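Local atomic coordinates of alkane monooxygenase (Geobacillus thermodenitrificans, PDB entry 3B9O), a protein that belongs to the luciferase-like monooxygenase family of TIM-barrel flavoproteins and holds flavin mononucleotide in its pocket. Residues E156-A161 / S230-E235; T104-Y109 / V135-P140; T221-Q226 / H240-F245. One frame throughout, in Å; residues are numbered along the deposited sequence.

Interaction 1. Residues E156-A161 / S230-E235. With FMN (flavin mononucleotide), chain C.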
loop_
_atom_site.group_PDB
_atom_site.type_symbol
_atom_site.label_atom_id
_atom_site.label_comp_id
_atom_site.label_asym_id
_atom_site.label_seq_id
_atom_site.Cartn_x
_atom_site.Cartn_y
_atom_site.Cartn_z
ATOM N N GLU A 156 4.695 13.360 -15.920
ATOM C CA GLU A 156 3.455 13.368 -16.667
ATOM C C GLU A 156 2.501 12.227 -16.220
ATOM O O GLU A 156 1.282 12.377 -16.234
ATOM C CB GLU A 156 3.776 13.251 -18.156
ATOM C CG GLU A 156 2.580 13.298 -19.040
ATOM C CD GLU A 156 2.946 13.411 -20.514
ATOM O OE1 GLU A 156 4.160 13.278 -20.872
ATOM O OE2 GLU A 156 1.986 13.632 -21.299
ATOM N N ARG A 157 3.064 11.097 -15.818
ATOM C CA ARG A 157 2.248 10.033 -15.225
ATOM C C ARG A 157 1.452 10.505 -13.999
ATOM O O ARG A 157 0.324 10.060 -13.805
ATOM C CB ARG A 157 3.126 8.835 -14.848
ATOM C CG ARG A 157 3.559 8.043 -16.077
ATOM C CD ARG A 157 4.627 7.025 -15.778
ATOM N NE ARG A 157 4.988 6.415 -17.038
ATOM C CZ ARG A 157 4.930 5.117 -17.313
ATOM N NH1 ARG A 157 4.579 4.228 -16.389
ATOM N NH2 ARG A 157 5.272 4.711 -18.519
ATOM N N TYR A 158 2.034 11.396 -13.193
ATOM C CA TYR A 158 1.344 11.972 -12.029
ATOM C C TYR A 158 0.252 12.983 -12.395
ATOM O O TYR A 158 -0.767 13.075 -11.707
ATOM C CB TYR A 158 2.338 12.591 -11.030
ATOM C CG TYR A 158 2.957 11.573 -10.096
ATOM C CD1 TYR A 158 4.261 11.126 -10.275
ATOM C CD2 TYR A 158 2.219 11.033 -9.049
ATOM C CE1 TYR A 158 4.822 10.165 -9.402
ATOM C CE2 TYR A 158 2.760 10.069 -8.178
ATOM C CZ TYR A 158 4.054 9.636 -8.350
ATOM O OH TYR A 158 4.575 8.684 -7.470
ATOM N N ASP A 159 0.447 13.729 -13.479
ATOM C CA ASP A 159 -0.621 14.578 -13.990
ATOM C C ASP A 159 -1.828 13.742 -14.452
ATOM O O ASP A 159 -2.976 14.120 -14.231
ATOM C CB ASP A 159 -0.110 15.423 -15.156
ATOM C CG ASP A 159 1.020 16.384 -14.745
ATOM O OD1 ASP A 159 1.038 16.873 -13.605
ATOM O OD2 ASP A 159 1.868 16.651 -15.596
ATOM N N LEU A 160 -1.550 12.628 -15.125
ATOM C CA LEU A 160 -2.579 11.678 -15.523
ATOM C C LEU A 160 -3.312 11.125 -14.278
ATOM O O LEU A 160 -4.557 11.077 -14.231
ATOM C CB LEU A 160 -1.946 10.552 -16.364
ATOM C CG LEU A 160 -2.795 9.296 -16.592
ATOM C CD1 LEU A 160 -4.086 9.621 -17.335
ATOM C CD2 LEU A 160 -2.001 8.272 -17.358
ATOM N N ALA A 161 -2.535 10.745 -13.263
ATOM C CA ALA A 161 -3.102 10.336 -11.994
ATOM C C ALA A 161 -4.018 11.407 -11.357
ATOM O O ALA A 161 -5.075 11.065 -10.796
ATOM C CB ALA A 161 -1.985 9.921 -11.049
ATOM N N SER A 230 9.383 10.399 -5.079
ATOM C CA SER A 230 9.867 11.487 -5.945
ATOM C C SER A 230 9.230 12.789 -5.522
ATOM O O SER A 230 8.208 12.793 -4.810
ATOM C CB SER A 230 9.565 11.190 -7.414
ATOM O OG SER A 230 8.168 11.269 -7.635
ATOM N N GLU A 231 9.823 13.909 -5.929
ATOM C CA GLU A 231 9.268 15.194 -5.537
ATOM C C GLU A 231 7.830 15.352 -6.049
ATOM O O GLU A 231 6.960 15.822 -5.327
ATOM C CB GLU A 231 10.166 16.345 -5.990
ATOM C CG GLU A 231 9.614 17.688 -5.567
ATOM C CD GLU A 231 10.558 18.840 -5.792
ATOM O OE1 GLU A 231 10.083 20.000 -5.668
ATOM O OE2 GLU A 231 11.754 18.585 -6.077
ATOM N N ARG A 232 7.588 14.925 -7.288
ATOM C CA ARG A 232 6.242 14.931 -7.863
ATOM C C ARG A 232 5.265 14.035 -7.057
ATOM O O ARG A 232 4.110 14.420 -6.830
ATOM C CB ARG A 232 6.295 14.481 -9.340
ATOM C CG ARG A 232 4.990 14.682 -10.132
ATOM C CD ARG A 232 4.516 16.149 -10.133
ATOM N NE ARG A 232 3.191 16.288 -10.739
ATOM C CZ ARG A 232 2.015 16.085 -10.112
ATOM N NH1 ARG A 232 1.970 15.731 -8.819
ATOM N NH2 ARG A 232 0.876 16.271 -10.775
ATOM N N GLY A 233 5.723 12.839 -6.695
ATOM C CA GLY A 233 4.992 11.917 -5.835
ATOM C C GLY A 233 4.618 12.532 -4.484
ATOM O O GLY A 233 3.476 12.452 -4.063
ATOM N N ARG A 234 5.564 13.205 -3.830
ATOM C CA ARG A 234 5.290 13.826 -2.520
ATOM C C ARG A 234 4.275 14.905 -2.685
ATOM O O ARG A 234 3.417 15.080 -1.836
ATOM C CB ARG A 234 6.558 14.398 -1.858
ATOM C CG ARG A 234 7.402 13.355 -1.137
ATOM C CD ARG A 234 8.644 13.998 -0.450
ATOM N NE ARG A 234 9.739 13.820 -1.375
ATOM C CZ ARG A 234 10.575 14.735 -1.824
ATOM N NH1 ARG A 234 10.557 16.002 -1.413
ATOM N NH2 ARG A 234 11.477 14.325 -2.680
ATOM N N GLU A 235 4.351 15.635 -3.804
ATOM C CA GLU A 235 3.363 16.676 -4.080
ATOM C C GLU A 235 1.967 16.072 -4.284
ATOM O O GLU A 235 0.941 16.639 -3.851
ATOM C CB GLU A 235 3.771 17.463 -5.327
ATOM C CG GLU A 235 2.882 18.671 -5.579
ATOM C CD GLU A 235 3.086 19.787 -4.554
ATOM O OE1 GLU A 235 2.179 20.612 -4.423
ATOM O OE2 GLU A 235 4.141 19.836 -3.877
HETATM N N1 FMN C . 5.111 0.871 -7.181
HETATM C C2 FMN C . 4.322 -0.104 -7.687
HETATM O O2 FMN C . 4.152 -0.143 -8.941
HETATM N N3 FMN C . 3.747 -0.999 -6.818
HETATM C C4 FMN C . 3.947 -0.917 -5.464
HETATM O O4 FMN C . 3.405 -1.737 -4.693
HETATM C C4A FMN C . 4.758 0.099 -4.935
HETATM N N5 FMN C . 4.996 0.243 -3.596
HETATM C C5A FMN C . 5.812 1.248 -3.147
HETATM C C6 FMN C . 6.089 1.421 -1.777
HETATM C C7 FMN C . 6.921 2.469 -1.334
HETATM C C7M FMN C . 7.232 2.666 0.135
HETATM C C8 FMN C . 7.471 3.350 -2.254
HETATM C C8M FMN C . 8.367 4.475 -1.792
HETATM C C9 FMN C . 7.208 3.189 -3.619
HETATM C C9A FMN C . 6.385 2.143 -4.076
HETATM N N10 FMN C . 6.134 1.991 -5.402
HETATM C C10 FMN C . 5.344 0.990 -5.841
HETATM C "C1'" FMN C . 6.709 2.907 -6.410
HETATM C "C2'" FMN C . 5.676 3.986 -6.779
HETATM O "O2'" FMN C . 4.441 3.767 -6.094
HETATM C "C3'" FMN C . 5.363 4.122 -8.278
HETATM O "O3'" FMN C . 5.114 2.854 -8.924
HETATM C "C4'" FMN C . 6.372 5.019 -9.029
HETATM O "O4'" FMN C . 6.902 4.374 -10.191
HETATM C "C5'" FMN C . 7.548 5.514 -8.181
HETATM O "O5'" FMN C . 7.112 6.755 -7.642
HETATM P P FMN C . 8.106 7.974 -7.316
HETATM O O1P FMN C . 9.089 7.990 -8.475
HETATM O O2P FMN C . 7.170 9.143 -7.239
HETATM O O3P FMN C . 8.818 7.607 -6.026
#
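Y158 and S230 meet at the phosphate of flavin mononucleotide, and both point their hydroxyls at the same oxygen. Y158 OH donates to FMN O2P over 2.6 Å, with the oxygen near the plane of the tyrosine ring. S230 OG is also modelled as a donor to FMN O2P, but that separation is very short and its exact length is doubtful. A second phosphate oxygen, FMN O3P, is held by S230 N at 3.0 Å.

The same serine caps helix 231-240. With OG tucked between its backbone N and carbonyl carbon (chi1 69°), S230 OG can also accept from G233 N at 3.1 Å; H154 is a further partner of this hydroxyl. G233, with no side chain, comes in close: its CA lies over the face of the Y158 ring, 3.9 Å from the centroid, a CH-pi contact.

At the CB end of the Y158 side chain, R232 slides past in the opposite direction. R232 CG, anti to the backbone N, reaches Y158 CB at 3.5 Å; the bend at chi2 then brings the guanidinium back over Y158 CB, which sits over the centre of one face. At the guanidinium edge, R232 NH2 meets D159 OD1 at 2.9 Å in a nearly straight salt bridge (172°), approaching the carboxylate from its anti side. D162, one turn further along, forms a second salt bridge with R232 NH2.

The two helix segments run nearly parallel, 16° apart. Hydroxyls, a backbone N-H and the start of helix 231-240 thus converge on the phosphate, and together they probably help offset its negative charge.

Interaction 2. Residues T104-Y109 / V135-P140. With FMN (flavin mononucleotide), chain C.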
loop_
_atom_site.group_PDB
_atom_site.type_symbol
_atom_site.label_atom_id
_atom_site.label_comp_id
_atom_site.label_asym_id
_atom_site.label_seq_id
_atom_site.Cartn_x
_atom_site.Cartn_y
_atom_site.Cartn_z
ATOM N N THR A 104 -3.110 -1.890 -4.083
ATOM C CA THR A 104 -2.320 -1.082 -5.027
ATOM C C THR A 104 -2.927 -1.293 -6.399
ATOM O O THR A 104 -3.235 -2.419 -6.792
ATOM C CB THR A 104 -0.808 -1.482 -5.031
ATOM O OG1 THR A 104 -0.243 -1.194 -3.750
ATOM C CG2 THR A 104 0.005 -0.742 -6.145
ATOM N N PHE A 105 -3.125 -0.188 -7.112
ATOM C CA PHE A 105 -3.674 -0.215 -8.468
ATOM C C PHE A 105 -3.210 1.059 -9.198
ATOM O O PHE A 105 -3.325 2.168 -8.683
ATOM C CB PHE A 105 -5.207 -0.313 -8.465
ATOM C CG PHE A 105 -5.814 -0.088 -9.832
ATOM C CD1 PHE A 105 -6.250 1.190 -10.209
ATOM C CD2 PHE A 105 -5.880 -1.123 -10.762
ATOM C CE1 PHE A 105 -6.794 1.413 -11.483
ATOM C CE2 PHE A 105 -6.438 -0.922 -12.032
ATOM C CZ PHE A 105 -6.890 0.361 -12.393
ATOM N N SER A 106 -2.648 0.864 -10.382
ATOM C CA SER A 106 -2.045 1.930 -11.186
ATOM C C SER A 106 -3.059 2.768 -11.977
ATOM O O SER A 106 -4.009 2.236 -12.568
ATOM C CB SER A 106 -1.063 1.280 -12.178
ATOM O OG SER A 106 -0.450 2.256 -12.951
ATOM N N THR A 107 -2.820 4.077 -11.997
ATOM C CA THR A 107 -3.560 5.045 -12.819
ATOM C C THR A 107 -3.150 5.065 -14.327
ATOM O O THR A 107 -3.765 5.758 -15.151
ATOM C CB THR A 107 -3.393 6.477 -12.238
ATOM O OG1 THR A 107 -2.008 6.786 -12.040
ATOM C CG2 THR A 107 -4.113 6.611 -10.879
ATOM N N THR A 108 -2.144 4.294 -14.681
ATOM C CA THR A 108 -1.450 4.525 -15.947
ATOM C C THR A 108 -2.089 3.772 -17.122
ATOM O O THR A 108 -2.040 4.274 -18.252
ATOM C CB THR A 108 0.055 4.248 -15.798
ATOM O OG1 THR A 108 0.566 5.051 -14.731
ATOM C CG2 THR A 108 0.830 4.582 -17.078
ATOM N N TYR A 109 -2.712 2.608 -16.846
ATOM C CA TYR A 109 -3.116 1.671 -17.921
ATOM C C TYR A 109 -4.626 1.529 -18.133
ATOM O O TYR A 109 -5.109 1.690 -19.252
ATOM C CB TYR A 109 -2.413 0.287 -17.750
ATOM C CG TYR A 109 -0.916 0.434 -17.596
ATOM C CD1 TYR A 109 -0.130 0.901 -18.666
ATOM C CD2 TYR A 109 -0.291 0.179 -16.373
ATOM C CE1 TYR A 109 1.243 1.093 -18.527
ATOM C CE2 TYR A 109 1.095 0.362 -16.216
ATOM C CZ TYR A 109 1.841 0.829 -17.300
ATOM O OH TYR A 109 3.194 1.011 -17.161
ATOM N N VAL A 135 -0.889 4.597 -7.447
ATOM C CA VAL A 135 0.460 4.402 -7.927
ATOM C C VAL A 135 0.509 4.831 -9.419
ATOM O O VAL A 135 -0.531 4.857 -10.078
ATOM C CB VAL A 135 0.790 2.895 -7.689
ATOM C CG1 VAL A 135 1.406 2.235 -8.871
ATOM C CG2 VAL A 135 1.527 2.708 -6.360
ATOM N N THR A 136 1.691 5.210 -9.914
ATOM C CA THR A 136 1.901 5.445 -11.357
ATOM C C THR A 136 2.650 4.328 -12.106
ATOM O O THR A 136 2.549 4.257 -13.319
ATOM C CB THR A 136 2.673 6.759 -11.655
ATOM O OG1 THR A 136 3.835 6.808 -10.830
ATOM C CG2 THR A 136 1.812 7.993 -11.365
ATOM N N SER A 137 3.436 3.479 -11.450
ATOM C CA SER A 137 4.124 2.397 -12.231
ATOM C C SER A 137 5.374 2.878 -13.001
ATOM O O SER A 137 5.403 3.977 -13.570
ATOM C CB SER A 137 3.182 1.733 -13.252
ATOM O OG SER A 137 2.046 1.127 -12.621
ATOM N N HIS A 138 6.395 2.037 -13.049
ATOM C CA HIS A 138 7.694 2.476 -13.542
ATOM C C HIS A 138 8.371 1.362 -14.296
ATOM O O HIS A 138 9.593 1.417 -14.485
ATOM C CB HIS A 138 8.582 2.849 -12.348
ATOM C CG HIS A 138 8.500 1.865 -11.227
ATOM N ND1 HIS A 138 7.761 2.097 -10.086
ATOM C CD2 HIS A 138 9.020 0.624 -11.092
ATOM C CE1 HIS A 138 7.860 1.055 -9.281
ATOM N NE2 HIS A 138 8.619 0.145 -9.869
ATOM N N LEU A 139 7.604 0.330 -14.658
ATOM C CA LEU A 139 8.159 -0.864 -15.304
ATOM C C LEU A 139 7.725 -0.903 -16.769
ATOM O O LEU A 139 6.541 -1.106 -17.052
ATOM C CB LEU A 139 7.759 -2.134 -14.545
ATOM C CG LEU A 139 8.321 -2.356 -13.124
ATOM C CD1 LEU A 139 7.567 -3.463 -12.405
ATOM C CD2 LEU A 139 9.798 -2.665 -13.116
ATOM N N PRO A 140 8.681 -0.672 -17.708
ATOM C CA PRO A 140 8.390 -0.497 -19.150
ATOM C C PRO A 140 7.629 -1.618 -19.875
ATOM O O PRO A 140 6.971 -1.321 -20.878
ATOM C CB PRO A 140 9.786 -0.301 -19.788
ATOM C CG PRO A 140 10.758 -0.842 -18.766
ATOM C CD PRO A 140 10.125 -0.518 -17.431
HETATM N N1 FMN C . 5.111 0.871 -7.181
HETATM C C2 FMN C . 4.322 -0.104 -7.687
HETATM O O2 FMN C . 4.152 -0.143 -8.941
HETATM N N3 FMN C . 3.747 -0.999 -6.818
HETATM C C4 FMN C . 3.947 -0.917 -5.464
HETATM O O4 FMN C . 3.405 -1.737 -4.693
HETATM C C4A FMN C . 4.758 0.099 -4.935
HETATM N N5 FMN C . 4.996 0.243 -3.596
HETATM C C5A FMN C . 5.812 1.248 -3.147
HETATM C C6 FMN C . 6.089 1.421 -1.777
HETATM C C7 FMN C . 6.921 2.469 -1.334
HETATM C C7M FMN C . 7.232 2.666 0.135
HETATM C C8 FMN C . 7.471 3.350 -2.254
HETATM C C8M FMN C . 8.367 4.475 -1.792
HETATM C C9 FMN C . 7.208 3.189 -3.619
HETATM C C9A FMN C . 6.385 2.143 -4.076
HETATM N N10 FMN C . 6.134 1.991 -5.402
HETATM C C10 FMN C . 5.344 0.990 -5.841
HETATM C "C1'" FMN C . 6.709 2.907 -6.410
HETATM C "C2'" FMN C . 5.676 3.986 -6.779
HETATM O "O2'" FMN C . 4.441 3.767 -6.094
HETATM C "C3'" FMN C . 5.363 4.122 -8.278
HETATM O "O3'" FMN C . 5.114 2.854 -8.924
HETATM C "C4'" FMN C . 6.372 5.019 -9.029
HETATM O "O4'" FMN C . 6.902 4.374 -10.191
HETATM C "C5'" FMN C . 7.548 5.514 -8.181
HETATM O "O5'" FMN C . 7.112 6.755 -7.642
HETATM P P FMN C . 8.106 7.974 -7.316
HETATM O O1P FMN C . 9.089 7.990 -8.475
HETATM O O2P FMN C . 7.170 9.143 -7.239
HETATM O O3P FMN C . 8.818 7.607 -6.026
#
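S137 has a positive phi (79°) although it is not a glycine, and from this uncommon backbone conformation its hydroxyl meets that of S106. The S106 OG to S137 OG distance is 2.8 Å, and either serine could be the donor. S106 OG also accepts from T108 N at 3.2 Å, closing an ST turn where the strand gives way to loop. OG anti to the S106 backbone N (chi1 -179°) puts it within reach of both partners.

Backbone pairing is brief: S106 and V135 form one parallel bridge, and T107 N donates almost straight to V135 O at 3.1 Å. One residue on, T108 OG1 gives a short bond of 2.6 Å to T136 O, tilted 22° from the carbonyl plane. V135 then spans protein and ligand, with V135 CG2 3.8 Å from T104 CG2 and also against the ribityl chain of flavin mononucleotide. S137 N donates to FMN O3' at 3.1 Å, and the imidazole of H138 meets FMN O4' with its edge, at a modelled distance too short to trust.

The segments take in the C-terminal ends of neighbouring barrel strands 100-106 and 130-135 and the loops that follow, with strand 53-57 on the other flank of 100-106. Helix 154-174 packs on T107 through A161 and Y164 and on Y109 through R157, while Y109 OH reaches D143 in helix 140-145.

Interaction 3. Residues T221-Q226 / H240-F245. With FMN (flavin mononucleotide), chain C.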
loop_
_atom_site.group_PDB
_atom_site.type_symbol
_atom_site.label_atom_id
_atom_site.label_comp_id
_atom_site.label_asym_id
_atom_site.label_seq_id
_atom_site.Cartn_x
_atom_site.Cartn_y
_atom_site.Cartn_z
ATOM N N THR A 221 -15.689 7.177 -1.501
ATOM C CA THR A 221 -14.305 7.082 -1.978
ATOM C C THR A 221 -13.532 6.136 -1.019
ATOM O O THR A 221 -13.606 6.305 0.209
ATOM C CB THR A 221 -13.640 8.479 -2.058
ATOM O OG1 THR A 221 -14.383 9.309 -2.965
ATOM C CG2 THR A 221 -12.169 8.396 -2.448
ATOM N N PRO A 222 -12.791 5.149 -1.567
ATOM C CA PRO A 222 -11.928 4.297 -0.687
ATOM C C PRO A 222 -10.909 5.190 0.055
ATOM O O PRO A 222 -10.582 6.291 -0.427
ATOM C CB PRO A 222 -11.182 3.393 -1.680
ATOM C CG PRO A 222 -12.004 3.396 -2.921
ATOM C CD PRO A 222 -12.652 4.786 -2.982
ATOM N N VAL A 223 -10.422 4.741 1.208
ATOM C CA VAL A 223 -9.326 5.435 1.851
ATOM C C VAL A 223 -8.194 5.532 0.844
ATOM O O VAL A 223 -7.813 4.518 0.205
ATOM C CB VAL A 223 -8.870 4.736 3.147
ATOM C CG1 VAL A 223 -7.572 5.393 3.632
ATOM C CG2 VAL A 223 -9.959 4.905 4.208
ATOM N N ILE A 224 -7.674 6.747 0.661
ATOM C CA ILE A 224 -6.644 6.982 -0.371
ATOM C C ILE A 224 -5.221 6.910 0.175
ATOM O O ILE A 224 -4.805 7.730 0.986
ATOM C CB ILE A 224 -6.826 8.378 -1.097
ATOM C CG1 ILE A 224 -8.253 8.531 -1.671
ATOM C CG2 ILE A 224 -5.662 8.549 -2.197
ATOM C CD1 ILE A 224 -8.629 7.468 -2.749
ATOM N N TYR A 225 -4.488 5.886 -0.223
ATOM C CA TYR A 225 -3.062 5.790 0.067
ATOM C C TYR A 225 -2.272 6.256 -1.125
ATOM O O TYR A 225 -2.782 6.242 -2.256
ATOM C CB TYR A 225 -2.668 4.312 0.286
ATOM C CG TYR A 225 -2.807 3.843 1.705
ATOM C CD1 TYR A 225 -1.667 3.696 2.538
ATOM C CD2 TYR A 225 -4.080 3.602 2.250
ATOM C CE1 TYR A 225 -1.804 3.259 3.907
ATOM C CE2 TYR A 225 -4.234 3.174 3.578
ATOM C CZ TYR A 225 -3.097 2.986 4.401
ATOM O OH TYR A 225 -3.284 2.537 5.714
ATOM N N GLN A 226 -1.029 6.650 -0.865
ATOM C CA GLN A 226 -0.070 6.959 -1.885
ATOM C C GLN A 226 1.280 6.419 -1.441
ATOM O O GLN A 226 1.606 6.400 -0.250
ATOM C CB GLN A 226 -0.015 8.473 -2.201
ATOM C CG GLN A 226 0.749 8.784 -3.480
ATOM C CD GLN A 226 2.244 8.984 -3.246
ATOM O OE1 GLN A 226 3.032 8.965 -4.202
ATOM N NE2 GLN A 226 2.652 9.171 -1.963
ATOM N N HIS A 240 -3.660 14.646 -2.409
ATOM C CA HIS A 240 -4.739 13.638 -2.411
ATOM C C HIS A 240 -4.751 12.655 -1.255
ATOM O O HIS A 240 -5.820 12.205 -0.847
ATOM C CB HIS A 240 -4.603 12.753 -3.652
ATOM C CG HIS A 240 -4.782 13.477 -4.945
ATOM N ND1 HIS A 240 -6.024 13.789 -5.463
ATOM C CD2 HIS A 240 -3.873 13.897 -5.857
ATOM C CE1 HIS A 240 -5.872 14.391 -6.633
ATOM N NE2 HIS A 240 -4.574 14.483 -6.885
ATOM N N ALA A 241 -3.573 12.227 -0.812
ATOM C CA ALA A 241 -3.481 11.061 0.075
ATOM C C ALA A 241 -4.002 11.295 1.507
ATOM O O ALA A 241 -3.701 12.323 2.154
ATOM C CB ALA A 241 -2.050 10.530 0.113
ATOM N N GLU A 242 -4.784 10.339 1.985
ATOM C CA GLU A 242 -5.128 10.286 3.403
ATOM C C GLU A 242 -4.063 9.517 4.212
ATOM O O GLU A 242 -3.882 9.772 5.431
ATOM C CB GLU A 242 -6.485 9.613 3.600
ATOM C CG GLU A 242 -7.616 10.208 2.815
ATOM C CD GLU A 242 -8.881 9.421 3.046
ATOM O OE1 GLU A 242 -9.538 9.651 4.092
ATOM O OE2 GLU A 242 -9.210 8.586 2.169
ATOM N N CYS A 243 -3.389 8.567 3.563
ATOM C CA CYS A 243 -2.279 7.864 4.183
ATOM C C CYS A 243 -1.113 7.757 3.216
ATOM O O CYS A 243 -1.309 7.431 2.037
ATOM C CB CYS A 243 -2.702 6.441 4.605
ATOM S SG CYS A 243 -4.134 6.410 5.713
ATOM N N VAL A 244 0.106 8.003 3.716
ATOM C CA VAL A 244 1.292 7.995 2.865
ATOM C C VAL A 244 2.236 6.909 3.336
ATOM O O VAL A 244 2.518 6.818 4.517
ATOM C CB VAL A 244 1.996 9.394 2.837
ATOM C CG1 VAL A 244 3.123 9.415 1.825
ATOM C CG2 VAL A 244 0.987 10.499 2.546
ATOM N N PHE A 245 2.674 6.052 2.409
ATOM C CA PHE A 245 3.660 5.004 2.696
ATOM C C PHE A 245 5.033 5.579 2.256
ATOM O O PHE A 245 5.343 5.657 1.073
ATOM C CB PHE A 245 3.247 3.726 1.920
ATOM C CG PHE A 245 4.137 2.493 2.137
ATOM C CD1 PHE A 245 4.025 1.406 1.240
ATOM C CD2 PHE A 245 5.087 2.405 3.179
ATOM C CE1 PHE A 245 4.843 0.249 1.402
ATOM C CE2 PHE A 245 5.905 1.232 3.356
ATOM C CZ PHE A 245 5.780 0.171 2.452
HETATM N N1 FMN C . 5.111 0.871 -7.181
HETATM C C2 FMN C . 4.322 -0.104 -7.687
HETATM O O2 FMN C . 4.152 -0.143 -8.941
HETATM N N3 FMN C . 3.747 -0.999 -6.818
HETATM C C4 FMN C . 3.947 -0.917 -5.464
HETATM O O4 FMN C . 3.405 -1.737 -4.693
HETATM C C4A FMN C . 4.758 0.099 -4.935
HETATM N N5 FMN C . 4.996 0.243 -3.596
HETATM C C5A FMN C . 5.812 1.248 -3.147
HETATM C C6 FMN C . 6.089 1.421 -1.777
HETATM C C7 FMN C . 6.921 2.469 -1.334
HETATM C C7M FMN C . 7.232 2.666 0.135
HETATM C C8 FMN C . 7.471 3.350 -2.254
HETATM C C8M FMN C . 8.367 4.475 -1.792
HETATM C C9 FMN C . 7.208 3.189 -3.619
HETATM C C9A FMN C . 6.385 2.143 -4.076
HETATM N N10 FMN C . 6.134 1.991 -5.402
HETATM C C10 FMN C . 5.344 0.990 -5.841
HETATM C "C1'" FMN C . 6.709 2.907 -6.410
HETATM C "C2'" FMN C . 5.676 3.986 -6.779
HETATM O "O2'" FMN C . 4.441 3.767 -6.094
HETATM C "C3'" FMN C . 5.363 4.122 -8.278
HETATM O "O3'" FMN C . 5.114 2.854 -8.924
HETATM C "C4'" FMN C . 6.372 5.019 -9.029
HETATM O "O4'" FMN C . 6.902 4.374 -10.191
HETATM C "C5'" FMN C . 7.548 5.514 -8.181
HETATM O "O5'" FMN C . 7.112 6.755 -7.642
HETATM P P FMN C . 8.106 7.974 -7.316
HETATM O O1P FMN C . 9.089 7.990 -8.475
HETATM O O2P FMN C . 7.170 9.143 -7.239
HETATM O O3P FMN C . 8.818 7.607 -6.026
#
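I224 and E242 are tied by both backbone and side chain. In the backbone, I224 O takes two donors, E242 N at 2.8 Å and C243 N at 3.1 Å, where the second segment enters its strand. The parallel pairing then proceeds through Q226 N to C243 O at 3.0 Å and F245 N to Q226 O at 2.9 Å, setting Y225 beside C243 and Q226 beside V244.

The side-chain bond works in the reverse direction. E242 CG lies beside its own backbone N (chi1 -54°), and the extended chain beyond it carries E242 OE2 to I224 N at 2.8 Å; the N-H meets that oxygen on its anti side, 29° out of the carboxylate plane. R413 forms a salt bridge with the same oxygen.

Aromatic contacts come next. C243 CB sits over the centre of one Y225 ring face, 3.4 Å from the centroid and 13° off the normal, and C243 SG lies over that face as well, toward the hydroxyl end; Y225 OH is held by Y412 and N8. Further along the strand, F245 presents a face to the dimethyl end of the flavin, with F245 CE1 3.6 Å from FMN C6 and C7M over the ring centre.

In this buried beta-alpha-beta unit, then, the charge of E242 is probably offset by R413 and by the N-H of I224, while the dimethyl end of the flavin meets an apolar aromatic face.

In the fold
All three contacts belong to one TIM barrel and touch the same flavin mononucleotide, each mainly at a different part. Interaction 3 is the core member, fully buried, with regular strand pairing and an aromatic face for the ring system. Interactions 1 and 2 are partly buried and more polar: 1 joins two helices outside the strands and grips the phosphate, whereas 2 links strand ends and loops along the ribityl chain and the neighbouring edge of the flavin. Interactions 1 and 3 share the unit 223-227, 231-240, 243-246, the helix in one and the strands in the other. Interactions 1 and 2 touch through R157 and A161; 2 and 3 reach the same sheet without touching, their nearest atoms about 6 Å apart.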